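Local coordinates for sensor protein dcuS (Escherichia coli, PDB 3BY8) that senses C4-dicarboxylates such as fumarate and malate through its periplasmic domain and, as a membrane histidine kinase, activates the response regulator DcuR by phosphorylation, at residues 71-76 against 101-105. Residues are numbered along the deposited sequence; the frame is centred on the assembly and turned at random.
With LMR ((2S)-2-hydroxybutanedioic acid), chain B.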
loop_
_atom_site.group_PDB
_atom_site.type_symbol
_atom_site.label_atom_id
_atom_site.label_comp_id
_atom_site.label_asym_id
_atom_site.label_seq_id
_atom_site.Cartn_x
_atom_site.Cartn_y
_atom_site.Cartn_z
ATOM N N HIS A 71 -0.558 0.179 -8.829
ATOM C CA HIS A 71 -2.004 0.279 -8.606
ATOM C C HIS A 71 -2.658 -0.800 -9.452
ATOM O O HIS A 71 -2.151 -1.110 -10.521
ATOM C CB HIS A 71 -2.548 1.624 -9.082
ATOM C CG HIS A 71 -3.933 1.926 -8.599
ATOM N ND1 HIS A 71 -5.080 1.447 -9.213
ATOM C CD2 HIS A 71 -4.353 2.693 -7.565
ATOM C CE1 HIS A 71 -6.145 1.906 -8.571
ATOM N NE2 HIS A 71 -5.725 2.664 -7.567
ATOM N N PRO A 72 -3.781 -1.383 -8.993
ATOM C CA PRO A 72 -4.412 -2.417 -9.828
ATOM C C PRO A 72 -4.778 -1.889 -11.215
ATOM O O PRO A 72 -4.825 -2.664 -12.171
ATOM C CB PRO A 72 -5.641 -2.818 -9.024
ATOM C CG PRO A 72 -5.177 -2.659 -7.614
ATOM C CD PRO A 72 -4.388 -1.359 -7.650
ATOM N N GLU A 73 -5.068 -0.590 -11.304
ATOM C CA GLU A 73 -5.382 0.099 -12.564
ATOM C C GLU A 73 -4.087 0.787 -12.972
ATOM O O GLU A 73 -3.728 1.853 -12.452
ATOM C CB GLU A 73 -6.498 1.127 -12.359
ATOM C CG GLU A 73 -7.786 0.494 -11.862
ATOM C CD GLU A 73 -8.893 1.507 -11.615
ATOM O OE1 GLU A 73 -8.658 2.729 -11.787
ATOM O OE2 GLU A 73 -9.996 1.053 -11.255
ATOM N N ALA A 74 -3.380 0.182 -13.917
ATOM C CA ALA A 74 -2.093 0.715 -14.345
ATOM C C ALA A 74 -2.104 2.164 -14.789
ATOM O O ALA A 74 -1.102 2.855 -14.677
ATOM C CB ALA A 74 -1.489 -0.167 -15.435
ATOM N N GLN A 75 -3.231 2.646 -15.301
ATOM C CA GLN A 75 -3.293 4.041 -15.727
ATOM C C GLN A 75 -3.067 5.025 -14.572
ATOM O O GLN A 75 -2.835 6.213 -14.797
ATOM C CB GLN A 75 -4.661 4.341 -16.335
ATOM C CG GLN A 75 -5.775 4.210 -15.302
ATOM C CD GLN A 75 -7.137 4.590 -15.831
ATOM O OE1 GLN A 75 -8.146 4.394 -15.159
ATOM N NE2 GLN A 75 -7.175 5.132 -17.041
ATOM N N ARG A 76 -3.139 4.541 -13.337
ATOM C CA ARG A 76 -2.986 5.451 -12.202
ATOM C C ARG A 76 -1.572 5.602 -11.698
ATOM O O ARG A 76 -1.291 6.397 -10.796
ATOM C CB ARG A 76 -3.933 5.025 -11.091
ATOM C CG ARG A 76 -5.369 5.094 -11.588
ATOM C CD ARG A 76 -6.397 5.013 -10.504
ATOM N NE ARG A 76 -7.743 5.060 -11.079
ATOM C CZ ARG A 76 -8.337 6.153 -11.552
ATOM N NH1 ARG A 76 -7.728 7.336 -11.535
ATOM N NH2 ARG A 76 -9.563 6.057 -12.041
ATOM N N GLY A 101 -10.243 5.391 -2.791
ATOM C CA GLY A 101 -9.644 6.233 -3.802
ATOM C C GLY A 101 -10.510 6.004 -5.032
ATOM O O GLY A 101 -11.639 6.505 -5.092
ATOM N N PHE A 102 -10.021 5.218 -5.988
ATOM C CA PHE A 102 -10.791 4.876 -7.185
ATOM C C PHE A 102 -11.365 3.462 -7.148
ATOM O O PHE A 102 -12.243 3.119 -7.955
ATOM C CB PHE A 102 -9.924 5.066 -8.426
ATOM C CG PHE A 102 -9.574 6.481 -8.656
ATOM C CD1 PHE A 102 -10.516 7.350 -9.206
ATOM C CD2 PHE A 102 -8.358 6.999 -8.227
ATOM C CE1 PHE A 102 -10.258 8.711 -9.316
ATOM C CE2 PHE A 102 -8.086 8.365 -8.333
ATOM C CZ PHE A 102 -9.042 9.223 -8.879
ATOM N N LEU A 103 -10.870 2.638 -6.230
ATOM C CA LEU A 103 -11.343 1.267 -6.098
ATOM C C LEU A 103 -12.474 1.211 -5.085
ATOM O O LEU A 103 -12.956 2.267 -4.646
ATOM C CB LEU A 103 -10.179 0.365 -5.667
ATOM C CG LEU A 103 -8.977 0.428 -6.621
ATOM C CD1 LEU A 103 -7.833 -0.415 -6.063
ATOM C CD2 LEU A 103 -9.376 -0.075 -8.018
ATOM N N ALA A 104 -12.901 0.016 -4.693
ATOM C CA ALA A 104 -13.977 -0.112 -3.723
ATOM C C ALA A 104 -13.535 0.419 -2.357
ATOM O O ALA A 104 -12.333 0.582 -2.070
ATOM C CB ALA A 104 -14.380 -1.569 -3.584
ATOM N N GLN A 105 -14.520 0.706 -1.513
ATOM C CA GLN A 105 -14.310 1.143 -0.138
ATOM C C GLN A 105 -13.519 0.036 0.539
ATOM O O GLN A 105 -13.791 -1.174 0.346
ATOM C CB GLN A 105 -15.648 1.347 0.530
ATOM C CG GLN A 105 -16.379 2.532 -0.051
ATOM C CD GLN A 105 -17.688 2.762 0.641
ATOM O OE1 GLN A 105 -18.339 3.802 0.470
ATOM N NE2 GLN A 105 -18.094 1.781 1.439
HETATM C C1 LMR B . -5.075 5.103 -4.311
HETATM O O1A LMR B . -4.331 4.446 -4.992
HETATM O O1B LMR B . -5.365 6.271 -4.647
HETATM C C2 LMR B . -5.909 4.366 -3.308
HETATM O O2 LMR B . -6.949 5.254 -2.709
HETATM C C3 LMR B . -6.433 3.015 -3.830
HETATM C C4 LMR B . -7.710 3.246 -4.662
HETATM O O4A LMR B . -7.611 3.760 -5.775
HETATM O O4B LMR B . -8.841 2.972 -4.165
HETATM O O HOH W 1 -12.092 2.104 -10.521
#
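The guanidinium of Arg-76 lies flat over one face of the Phe-102 ring, the two planes only 2° apart and NH1 above the middle of the ring, a stacked cation-pi pair with Arg-76 CZ 3.4 Å from the ring centroid. An extended run from CG to NE carries the group there, and Glu-73 probably helps to set its rotation through a salt bridge, Arg-76 NE to Glu-73 OE1 at 2.6 Å. The other carboxylate oxygen, OE2, accepts a bond from a water that also donates to Phe-102 O, so a water bridges Glu-73 to the other loop, although no direct hydrogen bond joins the two. Leu-103 lies beside this polar network: its CD1 packs on Pro-72 CG at 3.8 Å, while CG and CD2 approach CE1 of His-71.

The imidazole of His-71 is held through both ring nitrogens. His-71 ND1 accepts the backbone N-H of Glu-73 (Glu-73 N to His-71 ND1 2.9 Å), nearly in the ring plane, which leaves His-71 NE2 as the donor to malate O4A at 2.8 Å and 169°. Pro-72 CD and Arg-76 CD flank its two faces. Malate O4A takes a second bond from Phe-102 N (2.8 Å), and O4B is bound by the backbone N atoms of Gly-101 and Leu-103, with Leu-103 N to malate O4B 2.9 Å; one carboxylate thus draws four donors from two loops. The side chains of Arg-68 and Arg-108 and the backbone carbonyl of Lys-82 make further hydrogen bonds with the ligand. Together the loops form one side of the C4-dicarboxylate pocket in the periplasmic Cache sensor domain of DcuS.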